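Local coordinates for protein probable porin (Pseudomonas aeruginosa, PDB 2Y0H) that probably forms a channel across the bacterial outer membrane, as a porin of the OprD family folded into a closed antiparallel beta barrel, at residues A[254-258]-A[259-263]; A[287-291]-A[292-296]. All coordinates share one frame; numbering follows the deposited sequence.

Interaction 1 (A[254-258]-A[259-263]); sequences LRAGA and HAFGI
Four backbone hydrogen bonds tie Leu254 and Ala256 to Phe261 and His259. Leu254 and Phe261 exchange two of them: Leu254 N reaches Phe261 O at 2.7 Å, and Phe261 N returns to Leu254 O at 2.8 Å. Nearer the turn, Ala256 N meets His259 O at 2.8 Å along an almost straight N-H...O line. The last bond, from His259 N to Ala256 O at 2.9 Å, is more bent (153°), and its donor stands well above the carbonyl plane. Between the two bonded pairs, Arg255 faces Ala260 as a non-hydrogen-bonded pair, and Ala260 CA approaches Leu254 O at 3.3 Å in a CA-H...O contact.

This is a beta hairpin with a two-residue loop, closed by a type II' turn with Gly257 and Ala258 at its corners; Gly257 takes up the positive phi (54°) that the turn requires. It joins neighbouring barrel strands 244-256 and 259-269 at one end of the wall, flanked by strands 221-234 and 300-309.

On the side carrying Arg255 and Ala260, the arginine folds back over the turn. A bend at chi2 (63°) brings CD to 3.3 Å from His259 O. Further out, Gly257 C lies over the outer part of one guanidinium face and Ala260 CB at the group's edge.

The other side carries Leu254, Ala256, His259 and Phe261. Ala256 CB sits at the edge of the Phe261 ring, 4.5 Å from CE2, and the His259 ring turns an edge to Ala256 O. His259 ND1 is hydrogen-bonded to Tyr306 on the next strand, whose ring also meets that of Phe261.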
ATOM      1  N   LEU A 254      -8.135  14.775 -12.658  1.00 34.35           N
ATOM      2  CA  LEU A 254      -7.963  16.103 -13.222  1.00 32.24           C
ATOM      3  C   LEU A 254      -7.450  17.024 -12.129  1.00 33.83           C
ATOM      4  O   LEU A 254      -8.144  17.292 -11.146  1.00 31.99           O
ATOM      5  CB  LEU A 254      -9.286  16.610 -13.773  1.00 32.25           C
ATOM      6  CG  LEU A 254      -9.307  17.994 -14.426  1.00 36.84           C
ATOM      7  CD1 LEU A 254      -8.356  18.041 -15.602  1.00 35.59           C
ATOM      8  CD2 LEU A 254     -10.728  18.347 -14.859  1.00 34.78           C
ATOM      9  N   ARG A 255      -6.215  17.482 -12.286  1.00 34.11           N
ATOM     10  CA  ARG A 255      -5.616  18.406 -11.334  1.00 34.39           C
ATOM     11  C   ARG A 255      -5.847  19.822 -11.842  1.00 33.57           C
ATOM     12  O   ARG A 255      -5.644  20.093 -13.032  1.00 34.45           O
ATOM     13  CB  ARG A 255      -4.119  18.108 -11.199  1.00 33.54           C
ATOM     14  CG  ARG A 255      -3.355  19.074 -10.319  1.00 43.56           C
ATOM     15  CD  ARG A 255      -3.848  19.022  -8.887  1.00 45.14           C
ATOM     16  NE  ARG A 255      -3.129  19.966  -8.040  1.00 48.34           N
ATOM     17  CZ  ARG A 255      -3.413  20.182  -6.760  1.00 49.25           C
ATOM     18  NH1 ARG A 255      -4.403  19.509  -6.190  1.00 45.01           N
ATOM     19  NH2 ARG A 255      -2.706  21.061  -6.048  1.00 45.29           N
ATOM     20  N   ALA A 256      -6.292  20.720 -10.960  1.00 30.73           N
ATOM     21  CA  ALA A 256      -6.564  22.109 -11.359  1.00 34.97           C
ATOM     22  C   ALA A 256      -6.209  23.085 -10.256  1.00 34.25           C
ATOM     23  O   ALA A 256      -6.955  23.231  -9.297  1.00 34.69           O
ATOM     24  CB  ALA A 256      -8.029  22.281 -11.760  1.00 32.58           C
ATOM     25  N   GLY A 257      -5.077  23.763 -10.399  1.00 39.41           N
ATOM     26  CA  GLY A 257      -4.566  24.609  -9.334  1.00 40.25           C
ATOM     27  C   GLY A 257      -4.454  23.833  -8.033  1.00 41.84           C
ATOM     28  O   GLY A 257      -3.713  22.854  -7.946  1.00 38.37           O
ATOM     29  N   ALA A 258      -5.219  24.252  -7.029  1.00 41.66           N
ATOM     30  CA  ALA A 258      -5.191  23.610  -5.714  1.00 37.33           C
ATOM     31  C   ALA A 258      -6.255  22.504  -5.557  1.00 39.88           C
ATOM     32  O   ALA A 258      -6.319  21.844  -4.517  1.00 36.78           O
ATOM     33  CB  ALA A 258      -5.352  24.666  -4.619  1.00 34.26           C
ATOM     34  N   HIS A 259      -7.086  22.320  -6.585  1.00 36.87           N
ATOM     35  CA  HIS A 259      -8.130  21.290  -6.598  1.00 36.91           C
ATOM     36  C   HIS A 259      -7.697  20.054  -7.379  1.00 34.66           C
ATOM     37  O   HIS A 259      -6.891  20.160  -8.291  1.00 33.01           O
ATOM     38  CB  HIS A 259      -9.383  21.827  -7.285  1.00 32.47           C
ATOM     39  CG  HIS A 259      -9.863  23.134  -6.741  1.00 35.11           C
ATOM     40  ND1 HIS A 259     -10.873  23.223  -5.807  1.00 29.12           N
ATOM     41  CD2 HIS A 259      -9.487  24.404  -7.015  1.00 33.20           C
ATOM     42  CE1 HIS A 259     -11.092  24.495  -5.525  1.00 35.33           C
ATOM     43  NE2 HIS A 259     -10.263  25.231  -6.244  1.00 33.53           N
ATOM     44  N   ALA A 260      -8.255  18.895  -7.034  1.00 29.60           N
ATOM     45  CA  ALA A 260      -8.139  17.698  -7.874  1.00 32.43           C
ATOM     46  C   ALA A 260      -9.453  16.928  -7.890  1.00 30.82           C
ATOM     47  O   ALA A 260     -10.079  16.743  -6.850  1.00 34.98           O
ATOM     48  CB  ALA A 260      -6.992  16.802  -7.418  1.00 30.89           C
ATOM     49  N   PHE A 261      -9.860  16.488  -9.076  1.00 33.64           N
ATOM     50  CA  PHE A 261     -11.119  15.782  -9.278  1.00 33.85           C
ATOM     51  C   PHE A 261     -10.851  14.434  -9.945  1.00 31.92           C
ATOM     52  O   PHE A 261     -10.281  14.373 -11.032  1.00 29.12           O
ATOM     53  CB  PHE A 261     -12.065  16.603 -10.166  1.00 33.58           C
ATOM     54  CG  PHE A 261     -12.238  18.045  -9.727  1.00 37.17           C
ATOM     55  CD1 PHE A 261     -13.245  18.402  -8.844  1.00 34.60           C
ATOM     56  CD2 PHE A 261     -11.406  19.042 -10.217  1.00 36.12           C
ATOM     57  CE1 PHE A 261     -13.411  19.713  -8.444  1.00 32.27           C
ATOM     58  CE2 PHE A 261     -11.572  20.364  -9.817  1.00 34.02           C
ATOM     59  CZ  PHE A 261     -12.579  20.694  -8.933  1.00 35.68           C
ATOM     60  N   GLY A 262     -11.275  13.353  -9.293  1.00 32.54           N
ATOM     61  CA  GLY A 262     -10.970  12.019  -9.781  1.00 31.03           C
ATOM     62  C   GLY A 262     -12.163  11.098  -9.983  1.00 30.50           C
ATOM     63  O   GLY A 262     -13.165  11.175  -9.262  1.00 29.36           O
ATOM     64  N   ILE A 263     -12.040  10.233 -10.987  1.00 27.26           N
ATOM     65  CA  ILE A 263     -12.962   9.132 -11.215  1.00 29.14           C
ATOM     66  C   ILE A 263     -12.160   7.836 -11.309  1.00 30.41           C
ATOM     67  O   ILE A 263     -11.106   7.778 -11.957  1.00 27.88           O
ATOM     68  CB  ILE A 263     -13.734   9.274 -12.546  1.00 32.53           C
ATOM     69  CG1 ILE A 263     -14.368  10.654 -12.663  1.00 39.96           C
ATOM     70  CG2 ILE A 263     -14.821   8.225 -12.651  1.00 26.38           C
ATOM     71  CD1 ILE A 263     -15.423  10.718 -13.741  1.00 42.02           C
TER

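Interaction 2 (A[287-291]-A[292-296]); sequences NLMAY and QTFTR
Met289 and Gln292 close a tight bend within the long loop between strands 259-269 and 300-309, a local contact made where the chain folds inward from the barrel wall. The closure is one backbone hydrogen bond, Met289 N to Gln292 O at 3.0 Å, bent at the hydrogen (138°) although the donor lies nearly in line with the C=O bond. Met289 CB lies 3.2 Å from Gln292 O as well.

Across the bend the side chains meet in pairs. Met289 CG touches Phe294 CE1 at 3.8 Å, approaching the ring obliquely, and Phe294 CD1 lies equally close to Asn287 O. Met289 and Phe294 both pack on Val325 of strand 318-330, so this pair faces the wall. Leu288 meets Thr293 through methyl groups, CD1 to CG2 at 3.9 Å.

Tyr291 and Gln292 run side by side. With CG beside the backbone N (chi1 -76°), Gln292 runs CG along the tyrosine ring, 3.7 Å from CD2; the bend at the next bond helps bring OE1 over the outer part of one ring face, 3.6 Å from CZ. The amide plane is turned 70° from the ring plane.

The backbone amides of Tyr291 and Gln292 are both hydrogen-bonded to the Glu343 carboxylate, while Asn287 OD1 bonds to Gln303 NE2. With a single hydrogen bond joining its two arms, the bend probably owes much of its shape to these polar links to the wall, and the negative Glu343 carboxylate probably suits the two adjacent backbone N-H groups that point to it.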
ATOM      1  N   ASN A 287      -9.622   1.676  -6.759  1.00 24.18           N
ATOM      2  CA  ASN A 287     -10.725   1.931  -5.837  1.00 24.02           C
ATOM      3  C   ASN A 287     -10.480   1.485  -4.391  1.00 28.61           C
ATOM      4  O   ASN A 287     -11.421   1.286  -3.617  1.00 28.41           O
ATOM      5  CB  ASN A 287     -12.038   1.377  -6.402  1.00 23.73           C
ATOM      6  CG  ASN A 287     -12.540   2.199  -7.584  1.00 28.95           C
ATOM      7  OD1 ASN A 287     -11.904   3.180  -7.961  1.00 27.66           O
ATOM      8  ND2 ASN A 287     -13.679   1.804  -8.175  1.00 25.10           N
ATOM      9  N   LEU A 288      -9.210   1.345  -4.031  1.00 26.21           N
ATOM     10  CA  LEU A 288      -8.845   1.035  -2.661  1.00 27.21           C
ATOM     11  C   LEU A 288      -9.364   2.106  -1.717  1.00 26.48           C
ATOM     12  O   LEU A 288      -9.176   3.286  -1.964  1.00 30.90           O
ATOM     13  CB  LEU A 288      -7.320   0.946  -2.529  1.00 31.50           C
ATOM     14  CG  LEU A 288      -6.855   0.848  -1.074  1.00 31.89           C
ATOM     15  CD1 LEU A 288      -7.062  -0.569  -0.597  1.00 33.34           C
ATOM     16  CD2 LEU A 288      -5.402   1.274  -0.916  1.00 30.76           C
ATOM     17  N   MET A 289      -9.996   1.695  -0.624  1.00 28.20           N
ATOM     18  CA  MET A 289     -10.531   2.644   0.351  1.00 31.06           C
ATOM     19  C   MET A 289      -9.973   2.382   1.756  1.00 32.97           C
ATOM     20  O   MET A 289      -9.253   1.416   1.963  1.00 29.43           O
ATOM     21  CB  MET A 289     -12.065   2.585   0.356  1.00 27.73           C
ATOM     22  CG  MET A 289     -12.677   3.056  -0.952  1.00 25.67           C
ATOM     23  SD  MET A 289     -12.639   4.861  -1.069  1.00 28.74           S
ATOM     24  CE  MET A 289     -14.089   5.242  -0.054  1.00 27.38           C
ATOM     25  N   ALA A 290     -10.313   3.238   2.715  1.00 30.64           N
ATOM     26  CA  ALA A 290      -9.773   3.105   4.066  1.00 33.10           C
ATOM     27  C   ALA A 290     -10.150   1.770   4.704  1.00 34.48           C
ATOM     28  O   ALA A 290      -9.346   1.153   5.385  1.00 33.79           O
ATOM     29  CB  ALA A 290     -10.235   4.256   4.932  1.00 35.74           C
ATOM     30  N   TYR A 291     -11.377   1.323   4.471  1.00 34.38           N
ATOM     31  CA  TYR A 291     -11.847   0.066   5.037  1.00 30.42           C
ATOM     32  C   TYR A 291     -11.884  -1.066   4.003  1.00 30.14           C
ATOM     33  O   TYR A 291     -11.166  -2.058   4.138  1.00 33.45           O
ATOM     34  CB  TYR A 291     -13.216   0.266   5.704  1.00 31.79           C
ATOM     35  CG  TYR A 291     -13.845  -0.999   6.250  1.00 32.56           C
ATOM     36  CD1 TYR A 291     -13.139  -1.833   7.111  1.00 35.62           C
ATOM     37  CD2 TYR A 291     -15.149  -1.345   5.922  1.00 30.55           C
ATOM     38  CE1 TYR A 291     -13.710  -2.984   7.613  1.00 37.11           C
ATOM     39  CE2 TYR A 291     -15.729  -2.495   6.415  1.00 31.83           C
ATOM     40  CZ  TYR A 291     -15.004  -3.312   7.262  1.00 39.08           C
ATOM     41  OH  TYR A 291     -15.572  -4.464   7.762  1.00 42.82           O
ATOM     42  N   GLN A 292     -12.700  -0.923   2.963  1.00 31.03           N
ATOM     43  CA  GLN A 292     -12.819  -1.971   1.939  1.00 29.81           C
ATOM     44  C   GLN A 292     -11.922  -1.759   0.724  1.00 29.56           C
ATOM     45  O   GLN A 292     -11.576  -0.623   0.376  1.00 33.17           O
ATOM     46  CB  GLN A 292     -14.269  -2.136   1.497  1.00 30.32           C
ATOM     47  CG  GLN A 292     -15.110  -2.874   2.517  1.00 31.21           C
ATOM     48  CD  GLN A 292     -14.543  -4.251   2.837  1.00 34.10           C
ATOM     49  OE1 GLN A 292     -14.145  -4.525   3.967  1.00 38.19           O
ATOM     50  NE2 GLN A 292     -14.502  -5.115   1.841  1.00 31.16           N
ATOM     51  N   THR A 293     -11.535  -2.858   0.090  1.00 28.69           N
ATOM     52  CA  THR A 293     -10.688  -2.785  -1.100  1.00 32.97           C
ATOM     53  C   THR A 293     -11.493  -2.886  -2.401  1.00 29.54           C
ATOM     54  O   THR A 293     -10.954  -2.625  -3.472  1.00 28.41           O
ATOM     55  CB  THR A 293      -9.569  -3.869  -1.102  1.00 27.48           C
ATOM     56  OG1 THR A 293     -10.139  -5.154  -1.354  1.00 28.93           O
ATOM     57  CG2 THR A 293      -8.824  -3.902   0.236  1.00 27.82           C
ATOM     58  N   PHE A 294     -12.771  -3.256  -2.302  1.00 29.23           N
ATOM     59  CA  PHE A 294     -13.647  -3.377  -3.474  1.00 26.14           C
ATOM     60  C   PHE A 294     -13.081  -4.324  -4.530  1.00 27.49           C
ATOM     61  O   PHE A 294     -13.116  -4.046  -5.733  1.00 27.84           O
ATOM     62  CB  PHE A 294     -13.943  -1.990  -4.062  1.00 30.45           C
ATOM     63  CG  PHE A 294     -14.870  -1.175  -3.211  1.00 28.06           C
ATOM     64  CD1 PHE A 294     -14.395  -0.514  -2.089  1.00 26.71           C
ATOM     65  CD2 PHE A 294     -16.223  -1.112  -3.503  1.00 24.31           C
ATOM     66  CE1 PHE A 294     -15.255   0.220  -1.283  1.00 24.80           C
ATOM     67  CE2 PHE A 294     -17.094  -0.375  -2.698  1.00 25.48           C
ATOM     68  CZ  PHE A 294     -16.606   0.284  -1.586  1.00 25.36           C
ATOM     69  N   THR A 295     -12.551  -5.448  -4.060  1.00 25.29           N
ATOM     70  CA  THR A 295     -11.979  -6.470  -4.928  1.00 28.00           C
ATOM     71  C   THR A 295     -12.635  -7.824  -4.677  1.00 28.06           C
ATOM     72  O   THR A 295     -12.019  -8.862  -4.889  1.00 29.17           O
ATOM     73  CB  THR A 295     -10.454  -6.592  -4.722  1.00 28.80           C
ATOM     74  OG1 THR A 295     -10.166  -6.760  -3.322  1.00 23.61           O
ATOM     75  CG2 THR A 295      -9.740  -5.331  -5.258  1.00 28.84           C
ATOM     76  N   ARG A 296     -13.887  -7.809  -4.225  1.00 30.04           N
ATOM     77  CA  ARG A 296     -14.605  -9.050  -3.911  1.00 30.89           C
ATOM     78  C   ARG A 296     -14.984  -9.770  -5.199  1.00 27.48           C
ATOM     79  O   ARG A 296     -14.959  -9.161  -6.270  1.00 26.33           O
ATOM     80  CB  ARG A 296     -15.833  -8.748  -3.043  1.00 31.06           C
ATOM     81  CG  ARG A 296     -15.460  -8.288  -1.643  1.00 32.31           C
ATOM     82  CD  ARG A 296     -16.620  -7.645  -0.916  1.00 33.81           C
ATOM     83  NE  ARG A 296     -17.646  -8.620  -0.567  1.00 37.00           N
ATOM     84  CZ  ARG A 296     -18.642  -8.373   0.279  1.00 39.66           C
ATOM     85  NH1 ARG A 296     -18.738  -7.181   0.856  1.00 35.23           N
ATOM     86  NH2 ARG A 296     -19.537  -9.315   0.550  1.00 32.03           N
TER

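Overall arrangement
Interaction 1 is a surface contact within the barrel wall itself, whereas interaction 2 is partly buried and belongs to a loop folded inward, nearer the centre of the chain. Strand 259-269 connects them: the hairpin at 254-263 supplies its start, and the loop containing 287-296 follows its end. The centres lie about 22 Å apart and the two contacts do not touch. Regular paired backbone bonds define the hairpin, but the loop bend has one internal backbone bond, mixed apolar and aromatic packing, and polar ties to several wall strands. Strand 300-309 borders both, meeting His259 through Tyr306 and Asn287 through Gln303 and Ser301.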